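Local coordinates for probable branched-chain amino acid ABC transporter, amino acid binding protein (Thermus thermophilus, PDB 3LKB), which probably serves as the solute-binding component of an ABC importer for branched-chain amino acids, and is captured here with valine bound, at residues L88-E96 with E109-I119; V180-L191 with P210-L221. The protein carries 2 engineered substitutions. All coordinates share one frame; numbering follows the deposited sequence.

Contact 1: L88-E96 with E109-I119; sequences LQLKPLIQE and ELIDPPNNDYI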
loop_
_atom_site.group_PDB
_atom_site.type_symbol
_atom_site.label_atom_id
_atom_site.label_comp_id
_atom_site.label_asym_id
_atom_site.label_seq_id
_atom_site.Cartn_x
_atom_site.Cartn_y
_atom_site.Cartn_z
ATOM N N LEU A 88 -18.306 2.012 13.561
ATOM C CA LEU A 88 -19.706 1.604 13.897
ATOM C C LEU A 88 -19.779 0.390 14.842
ATOM O O LEU A 88 -20.468 0.424 15.844
ATOM C CB LEU A 88 -20.522 1.342 12.643
ATOM C CG LEU A 88 -20.842 2.688 11.960
ATOM C CD1 LEU A 88 -21.361 2.520 10.522
ATOM C CD2 LEU A 88 -21.888 3.411 12.820
ATOM N N GLN A 89 -19.003 -0.634 14.544
ATOM C CA GLN A 89 -18.994 -1.883 15.250
ATOM C C GLN A 89 -18.430 -1.720 16.667
ATOM O O GLN A 89 -18.931 -2.306 17.590
ATOM C CB GLN A 89 -18.089 -2.841 14.452
ATOM C CG GLN A 89 -18.633 -4.171 14.368
ATOM C CD GLN A 89 -17.833 -5.148 13.503
ATOM O OE1 GLN A 89 -16.738 -5.605 13.882
ATOM N NE2 GLN A 89 -18.432 -5.528 12.361
ATOM N N LEU A 90 -17.350 -0.955 16.820
ATOM C CA LEU A 90 -16.753 -0.669 18.137
ATOM C C LEU A 90 -17.428 0.384 19.012
ATOM O O LEU A 90 -17.009 0.534 20.168
ATOM C CB LEU A 90 -15.305 -0.204 17.947
ATOM C CG LEU A 90 -14.569 -1.157 17.024
ATOM C CD1 LEU A 90 -13.223 -0.611 16.845
ATOM C CD2 LEU A 90 -14.503 -2.479 17.723
ATOM N N LYS A 91 -18.398 1.145 18.487
ATOM C CA LYS A 91 -19.061 2.198 19.302
ATOM C C LYS A 91 -19.507 1.696 20.705
ATOM O O LYS A 91 -19.137 2.300 21.724
ATOM C CB LYS A 91 -20.244 2.866 18.570
ATOM C CG LYS A 91 -19.893 3.961 17.549
ATOM C CD LYS A 91 -21.167 4.520 16.869
ATOM C CE LYS A 91 -21.764 5.720 17.681
ATOM N NZ LYS A 91 -23.039 6.264 17.094
ATOM N N PRO A 92 -20.262 0.575 20.783
ATOM C CA PRO A 92 -20.668 0.106 22.147
ATOM C C PRO A 92 -19.484 -0.091 23.110
ATOM O O PRO A 92 -19.573 0.254 24.289
ATOM C CB PRO A 92 -21.349 -1.261 21.864
ATOM C CG PRO A 92 -21.915 -1.086 20.475
ATOM C CD PRO A 92 -20.854 -0.263 19.717
ATOM N N LEU A 93 -18.393 -0.656 22.601
ATOM C CA LEU A 93 -17.226 -0.928 23.414
ATOM C C LEU A 93 -16.459 0.373 23.741
ATOM O O LEU A 93 -15.972 0.554 24.870
ATOM C CB LEU A 93 -16.352 -1.926 22.684
ATOM C CG LEU A 93 -15.118 -2.491 23.369
ATOM C CD1 LEU A 93 -15.508 -3.153 24.701
ATOM C CD2 LEU A 93 -14.529 -3.516 22.378
ATOM N N ILE A 94 -16.371 1.279 22.768
ATOM C CA ILE A 94 -15.724 2.573 23.025
ATOM C C ILE A 94 -16.410 3.328 24.170
ATOM O O ILE A 94 -15.767 3.815 25.075
ATOM C CB ILE A 94 -15.670 3.460 21.750
ATOM C CG1 ILE A 94 -14.818 2.763 20.663
ATOM C CG2 ILE A 94 -15.153 4.871 22.099
ATOM C CD1 ILE A 94 -14.623 3.488 19.407
ATOM N N GLN A 95 -17.723 3.451 24.049
ATOM C CA GLN A 95 -18.609 3.967 25.071
ATOM C C GLN A 95 -18.398 3.262 26.422
ATOM O O GLN A 95 -18.257 3.942 27.457
ATOM C CB GLN A 95 -20.072 3.832 24.593
ATOM C CG GLN A 95 -21.136 4.460 25.523
ATOM C CD GLN A 95 -21.095 5.986 25.525
ATOM O OE1 GLN A 95 -20.674 6.628 24.529
ATOM N NE2 GLN A 95 -21.516 6.585 26.655
ATOM N N GLU A 96 -18.369 1.925 26.432
ATOM C CA GLU A 96 -18.267 1.175 27.723
ATOM C C GLU A 96 -16.971 1.487 28.423
ATOM O O GLU A 96 -16.952 1.795 29.586
ATOM C CB GLU A 96 -18.389 -0.349 27.521
ATOM C CG GLU A 96 -18.049 -1.211 28.787
ATOM C CD GLU A 96 -18.090 -2.731 28.531
ATOM O OE1 GLU A 96 -19.013 -3.218 27.820
ATOM O OE2 GLU A 96 -17.176 -3.445 29.040
ATOM N N GLU A 109 -22.907 9.591 11.681
ATOM C CA GLU A 109 -23.529 8.580 12.522
ATOM C C GLU A 109 -22.654 8.202 13.738
ATOM O O GLU A 109 -23.154 7.781 14.798
ATOM C CB GLU A 109 -23.904 7.355 11.643
ATOM C CG GLU A 109 -24.609 6.196 12.361
ATOM C CD GLU A 109 -25.861 6.647 13.133
ATOM O OE1 GLU A 109 -26.581 7.585 12.647
ATOM O OE2 GLU A 109 -26.136 6.054 14.213
ATOM N N LEU A 110 -21.346 8.362 13.584
ATOM C CA LEU A 110 -20.411 8.062 14.658
ATOM C C LEU A 110 -20.592 8.939 15.880
ATOM O O LEU A 110 -20.356 8.458 16.973
ATOM C CB LEU A 110 -18.959 8.175 14.183
ATOM C CG LEU A 110 -18.530 7.247 13.039
ATOM C CD1 LEU A 110 -17.010 7.373 12.761
ATOM C CD2 LEU A 110 -18.957 5.790 13.281
ATOM N N ILE A 111 -20.974 10.204 15.697
ATOM C CA ILE A 111 -21.174 11.114 16.826
ATOM C C ILE A 111 -22.676 11.305 17.147
ATOM O O ILE A 111 -23.028 12.175 17.914
ATOM C CB ILE A 111 -20.411 12.471 16.682
ATOM C CG1 ILE A 111 -20.618 13.120 15.326
ATOM C CG2 ILE A 111 -18.898 12.256 16.782
ATOM C CD1 ILE A 111 -21.523 14.227 15.278
ATOM N N ASP A 112 -23.535 10.477 16.547
ATOM C CA ASP A 112 -24.973 10.450 16.854
ATOM C C ASP A 112 -25.260 9.337 17.853
ATOM O O ASP A 112 -24.498 8.401 17.929
ATOM C CB ASP A 112 -25.804 10.217 15.601
ATOM C CG ASP A 112 -25.941 11.471 14.739
ATOM O OD1 ASP A 112 -25.504 12.594 15.132
ATOM O OD2 ASP A 112 -26.488 11.308 13.631
ATOM N N PRO A 113 -26.314 9.493 18.671
ATOM C CA PRO A 113 -26.665 8.539 19.734
ATOM C C PRO A 113 -27.128 7.240 19.149
ATOM O O PRO A 113 -27.587 7.221 18.011
ATOM C CB PRO A 113 -27.842 9.209 20.449
ATOM C CG PRO A 113 -28.230 10.355 19.559
ATOM C CD PRO A 113 -27.034 10.772 18.828
ATOM N N PRO A 114 -26.978 6.139 19.894
ATOM C CA PRO A 114 -26.353 6.055 21.247
ATOM C C PRO A 114 -24.830 5.907 21.116
ATOM O O PRO A 114 -24.322 5.909 19.993
ATOM C CB PRO A 114 -26.937 4.755 21.806
ATOM C CG PRO A 114 -27.101 3.868 20.599
ATOM C CD PRO A 114 -27.355 4.803 19.373
ATOM N N ASN A 115 -24.137 5.773 22.254
ATOM C CA ASN A 115 -22.729 5.373 22.334
ATOM C C ASN A 115 -21.778 6.358 21.647
ATOM O O ASN A 115 -20.784 5.971 21.047
ATOM C CB ASN A 115 -22.526 3.930 21.800
ATOM C CG ASN A 115 -23.315 2.883 22.591
ATOM O OD1 ASN A 115 -23.442 2.985 23.810
ATOM N ND2 ASN A 115 -23.843 1.861 21.890
ATOM N N ASN A 116 -22.108 7.633 21.769
ATOM C CA ASN A 116 -21.421 8.717 21.078
ATOM C C ASN A 116 -20.664 9.712 21.990
ATOM O O ASN A 116 -20.099 10.686 21.498
ATOM C CB ASN A 116 -22.436 9.487 20.216
ATOM C CG ASN A 116 -23.508 10.220 21.054
ATOM O OD1 ASN A 116 -23.883 11.348 20.738
ATOM N ND2 ASN A 116 -24.021 9.567 22.094
ATOM N N ASP A 117 -20.610 9.465 23.299
ATOM C CA ASP A 117 -19.993 10.450 24.175
ATOM C C ASP A 117 -18.472 10.636 23.967
ATOM O O ASP A 117 -17.929 11.724 24.253
ATOM C CB ASP A 117 -20.291 10.128 25.630
ATOM C CG ASP A 117 -21.789 10.191 25.982
ATOM O OD1 ASP A 117 -22.562 11.027 25.408
ATOM O OD2 ASP A 117 -22.181 9.383 26.878
ATOM N N TYR A 118 -17.807 9.604 23.439
ATOM C CA TYR A 118 -16.325 9.600 23.330
ATOM C C TYR A 118 -15.711 9.649 21.931
ATOM O O TYR A 118 -14.520 9.416 21.780
ATOM C CB TYR A 118 -15.747 8.396 24.072
ATOM C CG TYR A 118 -16.165 8.434 25.504
ATOM C CD1 TYR A 118 -17.253 7.671 25.944
ATOM C CD2 TYR A 118 -15.552 9.316 26.399
ATOM C CE1 TYR A 118 -17.673 7.741 27.237
ATOM C CE2 TYR A 118 -15.961 9.421 27.696
ATOM C CZ TYR A 118 -17.025 8.610 28.119
ATOM O OH TYR A 118 -17.435 8.646 29.427
ATOM N N ILE A 119 -16.501 9.970 20.910
ATOM C CA ILE A 119 -15.982 9.945 19.548
ATOM C C ILE A 119 -15.897 11.347 19.020
ATOM O O ILE A 119 -16.888 12.084 19.079
ATOM C CB ILE A 119 -16.915 9.120 18.689
ATOM C CG1 ILE A 119 -16.934 7.679 19.258
ATOM C CG2 ILE A 119 -16.525 9.240 17.191
ATOM C CD1 ILE A 119 -17.972 6.784 18.631
HETATM O O HOH W 1 -18.550 6.842 22.635
#
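Lys-91 reaches from helix 84-97 into the loop of Glu-109 to Ile-119 and plants its ammonium group among three backbone carbonyls. NZ bonds to Asp-112 O at 2.7 Å, to Glu-109 O at 2.8 Å, in that carbonyl's plane, and to Pro-114 O at 3.2 Å, almost in line with its C=O bond. Glu-109 OE2, 4.2 Å from NZ, is too far for a salt bridge but would probably add a favourable field. The aliphatic part of the lysine is used too: CG rests on Ile-119 CD1, and a bend at chi3 (89°) turns the amine in toward the carbonyls. Shortening this side chain to an alanine is likely to leave the three carbonyls without their common donor and to open a gap beside Ile-119 CD1.

One turn on, Gln-95 grips the loop with both ends of its amide. OE1 takes the Asp-117 backbone N on a lone pair at 3.1 Å, while NE2 gives to Asp-117 OD2 at 2.9 Å, from above the carboxylate plane. A water links Gln-95 OE1, Asn-115 O and Tyr-118 N. The Asn-115 side chain lies aslant against Gln-95, their amide planes 32° apart, with ND2 3.8 Å from Pro-92 CG. Flanking these bonds, Leu-88 CD2 meets Leu-110 CD2 at 3.8 Å and Ile-94 CG2 packs against Tyr-118 CB.

Farther out, Arg-98 bonds the Tyr-118 hydroxyl, and Leu-110 touches Ser-105 of the valine pocket. This is a connecting loop between strands 101-103 and 121-123, pinned to helix 84-97 by a buried lysine, in one lobe of a periplasmic binding protein fold.

Contact 2: V180-L191 with P210-L221; sequences VGSGNLDNTALL and PVANILKDAKRL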
loop_
_atom_site.group_PDB
_atom_site.type_symbol
_atom_site.label_atom_id
_atom_site.label_comp_id
_atom_site.label_asym_id
_atom_site.label_seq_id
_atom_site.Cartn_x
_atom_site.Cartn_y
_atom_site.Cartn_z
ATOM N N VAL A 180 -19.338 1.340 -6.663
ATOM C CA VAL A 180 -18.146 0.992 -7.421
ATOM C C VAL A 180 -16.893 0.959 -6.545
ATOM O O VAL A 180 -16.535 1.918 -5.940
ATOM C CB VAL A 180 -17.911 1.934 -8.644
ATOM C CG1 VAL A 180 -16.758 1.553 -9.446
ATOM C CG2 VAL A 180 -19.102 2.090 -9.461
ATOM N N GLY A 181 -16.232 -0.184 -6.514
ATOM C CA GLY A 181 -15.005 -0.379 -5.775
ATOM C C GLY A 181 -13.723 -0.362 -6.550
ATOM O O GLY A 181 -13.706 -0.004 -7.672
ATOM N N SER A 182 -12.634 -0.754 -5.936
ATOM C CA SER A 182 -11.370 -0.706 -6.637
ATOM C C SER A 182 -11.327 -1.865 -7.643
ATOM O O SER A 182 -12.057 -2.841 -7.486
ATOM C CB SER A 182 -10.219 -0.774 -5.628
ATOM O OG SER A 182 -10.361 -1.988 -4.874
ATOM N N GLY A 183 -10.525 -1.741 -8.686
ATOM C CA GLY A 183 -10.537 -2.749 -9.725
ATOM C C GLY A 183 -11.578 -2.473 -10.790
ATOM O O GLY A 183 -11.846 -3.343 -11.616
ATOM N N ASN A 184 -12.177 -1.269 -10.773
ATOM C CA ASN A 184 -13.126 -0.854 -11.810
ATOM C C ASN A 184 -12.422 -0.428 -13.110
ATOM O O ASN A 184 -12.405 0.731 -13.516
ATOM C CB ASN A 184 -14.008 0.268 -11.270
ATOM C CG ASN A 184 -13.196 1.526 -10.855
ATOM O OD1 ASN A 184 -12.073 1.439 -10.362
ATOM N ND2 ASN A 184 -13.772 2.671 -11.070
ATOM N N LEU A 185 -11.824 -1.401 -13.777
ATOM C CA LEU A 185 -11.063 -1.159 -15.026
ATOM C C LEU A 185 -11.904 -0.571 -16.173
ATOM O O LEU A 185 -11.384 0.126 -17.054
ATOM C CB LEU A 185 -10.404 -2.465 -15.476
ATOM C CG LEU A 185 -8.990 -2.746 -14.947
ATOM C CD1 LEU A 185 -8.678 -2.075 -13.611
ATOM C CD2 LEU A 185 -8.698 -4.255 -14.927
ATOM N N ASP A 186 -13.194 -0.873 -16.166
ATOM C CA ASP A 186 -14.048 -0.471 -17.265
ATOM C C ASP A 186 -15.459 -0.108 -16.791
ATOM O O ASP A 186 -16.233 -0.933 -16.409
ATOM C CB ASP A 186 -14.075 -1.546 -18.368
ATOM C CG ASP A 186 -14.920 -1.126 -19.568
ATOM O OD1 ASP A 186 -14.866 0.071 -19.938
ATOM O OD2 ASP A 186 -15.659 -1.993 -20.103
ATOM N N ASN A 187 -15.731 1.176 -16.847
ATOM C CA ASN A 187 -16.902 1.825 -16.310
ATOM C C ASN A 187 -17.785 2.303 -17.439
ATOM O O ASN A 187 -18.731 3.028 -17.193
ATOM C CB ASN A 187 -16.413 3.033 -15.517
ATOM C CG ASN A 187 -15.405 2.640 -14.452
ATOM O OD1 ASN A 187 -15.794 2.183 -13.391
ATOM N ND2 ASN A 187 -14.111 2.787 -14.740
ATOM N N THR A 188 -17.442 1.918 -18.679
ATOM C CA THR A 188 -18.275 2.177 -19.890
ATOM C C THR A 188 -19.764 1.947 -19.679
ATOM O O THR A 188 -20.549 2.873 -19.854
ATOM C CB THR A 188 -17.789 1.384 -21.128
ATOM O OG1 THR A 188 -16.465 1.803 -21.453
ATOM C CG2 THR A 188 -18.643 1.710 -22.342
ATOM N N ALA A 189 -20.150 0.733 -19.299
ATOM C CA ALA A 189 -21.554 0.448 -19.088
ATOM C C ALA A 189 -22.222 1.423 -18.092
ATOM O O ALA A 189 -23.354 1.877 -18.283
ATOM C CB ALA A 189 -21.759 -1.024 -18.637
ATOM N N LEU A 190 -21.529 1.732 -17.012
ATOM C CA LEU A 190 -22.146 2.514 -15.978
ATOM C C LEU A 190 -22.310 3.924 -16.498
ATOM O O LEU A 190 -23.356 4.520 -16.373
ATOM C CB LEU A 190 -21.296 2.488 -14.716
ATOM C CG LEU A 190 -21.557 3.586 -13.715
ATOM C CD1 LEU A 190 -22.835 3.218 -12.988
ATOM C CD2 LEU A 190 -20.406 3.627 -12.777
ATOM N N LEU A 191 -21.267 4.442 -17.108
ATOM C CA LEU A 191 -21.330 5.776 -17.675
ATOM C C LEU A 191 -22.391 5.909 -18.799
ATOM O O LEU A 191 -23.113 6.918 -18.859
ATOM C CB LEU A 191 -19.930 6.234 -18.115
ATOM C CG LEU A 191 -18.921 6.494 -16.984
ATOM C CD1 LEU A 191 -17.505 6.481 -17.489
ATOM C CD2 LEU A 191 -19.194 7.809 -16.218
ATOM N N PRO A 210 -10.783 4.317 -7.560
ATOM C CA PRO A 210 -12.028 4.119 -8.360
ATOM C C PRO A 210 -12.537 5.380 -9.086
ATOM O O PRO A 210 -13.029 5.313 -10.246
ATOM C CB PRO A 210 -13.041 3.645 -7.321
ATOM C CG PRO A 210 -12.111 2.922 -6.239
ATOM C CD PRO A 210 -10.926 3.874 -6.161
ATOM N N VAL A 211 -12.426 6.528 -8.426
ATOM C CA VAL A 211 -12.873 7.773 -9.056
ATOM C C VAL A 211 -12.036 8.091 -10.313
ATOM O O VAL A 211 -12.601 8.374 -11.371
ATOM C CB VAL A 211 -12.891 8.972 -8.066
ATOM C CG1 VAL A 211 -13.256 10.301 -8.809
ATOM C CG2 VAL A 211 -13.875 8.712 -6.964
ATOM N N ALA A 212 -10.709 8.007 -10.186
ATOM C CA ALA A 212 -9.792 8.222 -11.297
ATOM C C ALA A 212 -10.134 7.350 -12.510
ATOM O O ALA A 212 -10.109 7.818 -13.698
ATOM C CB ALA A 212 -8.354 7.957 -10.835
ATOM N N ASN A 213 -10.434 6.082 -12.244
ATOM C CA ASN A 213 -10.805 5.179 -13.325
ATOM C C ASN A 213 -12.075 5.624 -14.064
ATOM O O ASN A 213 -12.168 5.566 -15.313
ATOM C CB ASN A 213 -10.974 3.761 -12.776
ATOM C CG ASN A 213 -9.648 3.141 -12.382
ATOM O OD1 ASN A 213 -8.597 3.460 -12.971
ATOM N ND2 ASN A 213 -9.680 2.263 -11.365
ATOM N N ILE A 214 -13.068 6.044 -13.290
ATOM C CA ILE A 214 -14.292 6.554 -13.873
ATOM C C ILE A 214 -14.003 7.804 -14.747
ATOM O O ILE A 214 -14.496 7.875 -15.872
ATOM C CB ILE A 214 -15.355 6.818 -12.782
ATOM C CG1 ILE A 214 -15.901 5.483 -12.271
ATOM C CG2 ILE A 214 -16.478 7.690 -13.333
ATOM C CD1 ILE A 214 -16.660 5.579 -10.977
ATOM N N LEU A 215 -13.189 8.749 -14.255
ATOM C CA LEU A 215 -12.873 9.979 -14.998
ATOM C C LEU A 215 -12.125 9.677 -16.276
ATOM O O LEU A 215 -12.409 10.253 -17.304
ATOM C CB LEU A 215 -11.992 10.939 -14.154
ATOM C CG LEU A 215 -12.513 11.328 -12.773
ATOM C CD1 LEU A 215 -11.542 12.256 -11.991
ATOM C CD2 LEU A 215 -13.896 11.897 -12.884
ATOM N N LYS A 216 -11.153 8.770 -16.195
ATOM C CA LYS A 216 -10.412 8.349 -17.372
ATOM C C LYS A 216 -11.362 7.840 -18.443
ATOM O O LYS A 216 -11.278 8.235 -19.577
ATOM C CB LYS A 216 -9.357 7.302 -16.990
ATOM C CG LYS A 216 -8.057 7.984 -16.584
ATOM C CD LYS A 216 -7.330 7.313 -15.490
ATOM C CE LYS A 216 -6.436 6.181 -15.955
ATOM N NZ LYS A 216 -5.683 5.654 -14.731
ATOM N N ASP A 217 -12.293 6.984 -18.062
ATOM C CA ASP A 217 -13.268 6.479 -19.014
ATOM C C ASP A 217 -14.207 7.597 -19.513
ATOM O O ASP A 217 -14.441 7.692 -20.716
ATOM C CB ASP A 217 -14.038 5.328 -18.381
ATOM C CG ASP A 217 -13.234 4.038 -18.371
ATOM O OD1 ASP A 217 -12.288 3.915 -19.201
ATOM O OD2 ASP A 217 -13.541 3.155 -17.525
ATOM N N ALA A 218 -14.690 8.455 -18.599
ATOM C CA ALA A 218 -15.499 9.625 -18.973
ATOM C C ALA A 218 -14.863 10.491 -20.062
ATOM O O ALA A 218 -15.500 10.823 -21.071
ATOM C CB ALA A 218 -15.807 10.462 -17.770
ATOM N N LYS A 219 -13.608 10.840 -19.846
ATOM C CA LYS A 219 -12.812 11.557 -20.833
ATOM C C LYS A 219 -12.768 10.793 -22.187
ATOM O O LYS A 219 -13.161 11.334 -23.223
ATOM C CB LYS A 219 -11.412 11.798 -20.253
ATOM C CG LYS A 219 -10.578 12.792 -20.997
ATOM C CD LYS A 219 -9.109 12.730 -20.562
ATOM C CE LYS A 219 -8.157 13.346 -21.635
ATOM N NZ LYS A 219 -8.437 14.818 -21.732
ATOM N N ARG A 220 -12.347 9.525 -22.139
ATOM C CA ARG A 220 -12.229 8.644 -23.293
ATOM C C ARG A 220 -13.498 8.702 -24.137
ATOM O O ARG A 220 -13.431 8.842 -25.360
ATOM C CB ARG A 220 -12.042 7.203 -22.810
ATOM C CG ARG A 220 -11.005 6.383 -23.550
ATOM C CD ARG A 220 -9.568 6.905 -23.204
ATOM N NE ARG A 220 -8.614 6.685 -24.308
ATOM C CZ ARG A 220 -8.527 7.421 -25.430
ATOM N NH1 ARG A 220 -9.311 8.478 -25.638
ATOM N NH2 ARG A 220 -7.643 7.092 -26.368
ATOM N N LEU A 221 -14.650 8.590 -23.475
ATOM C CA LEU A 221 -15.927 8.583 -24.172
ATOM C C LEU A 221 -16.455 9.966 -24.588
ATOM O O LEU A 221 -17.502 10.055 -25.255
ATOM C CB LEU A 221 -16.987 7.872 -23.331
ATOM C CG LEU A 221 -16.662 6.415 -23.022
ATOM C CD1 LEU A 221 -17.354 6.016 -21.767
ATOM C CD2 LEU A 221 -17.038 5.515 -24.211
#
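Asn-184 meets Pro-210 and Asn-213 where the loop from strand 173-179 into helix 188-196 lies on helix 208-220, within one of the two alpha/beta lobes of the periplasmic binding protein fold. In hydrogen bonding, Asn-184 both gives and takes: its ND2 donates to Pro-210 O at 2.9 Å, on a lone pair in the carbonyl plane, and its OD1 accepts from Asn-213 ND2 at 2.7 Å in a nearly straight bond (170°), the amide planes 59° apart. With CG set between the backbone N and the carbonyl carbon (chi1 61°), the Asn-184 amide is directed at the helix. Within the loop, Asn-184 ND2 also donates to Asn-187 OD1, which with the bonds to the helix limits how the Asn-184 amide can turn; Asn-187 ND2 donates to Asn-184 O.

In van der Waals packing, Pro-210 CG sits 3.6 Å from Gly-181 O, and Ile-214 CG1 lies against the Asn-187 amide, the side chains crossing at about a right angle. Leu-191 CD2 is 4.0 Å from Ile-214 CG2, and Val-180 CG1 4.3 Å from Ile-214 CD1. Leu-185 packs on Ala-240 of the second subunit.

As for charge, Asp-186 OD1 lies 4.1 Å from Asp-217 OD2, like charges probably eased by Thr-188 OG1 at Asp-186 and by N-H groups at Asp-217. Asp-217 OD2 receives Asn-187 N at 3.0 Å and Asn-187 ND2 at 2.9 Å, from opposite faces of its carboxylate plane.

The two contacts share no helix or strand, and their centres are 35 Å apart, their nearest atoms about 17 Å. Contact 1 holds helix 84-97 to the loop between strands 101-103 and 121-123, beside a small parallel sheet; contact 2 holds helix 208-220 to the loop after strand 173-179 and the start of helix 188-196, beside the larger mixed sheet. Both are partly buried. Contact 1 relies on one long cationic side chain among carbonyls, plus a glutamine and a water; contact 2 uses short asparagines and a carboxylate. The Leu-110 side chain is about 7 Å from the bound valine, that of Pro-210 about 10 Å. Only contact 2 touches the second subunit.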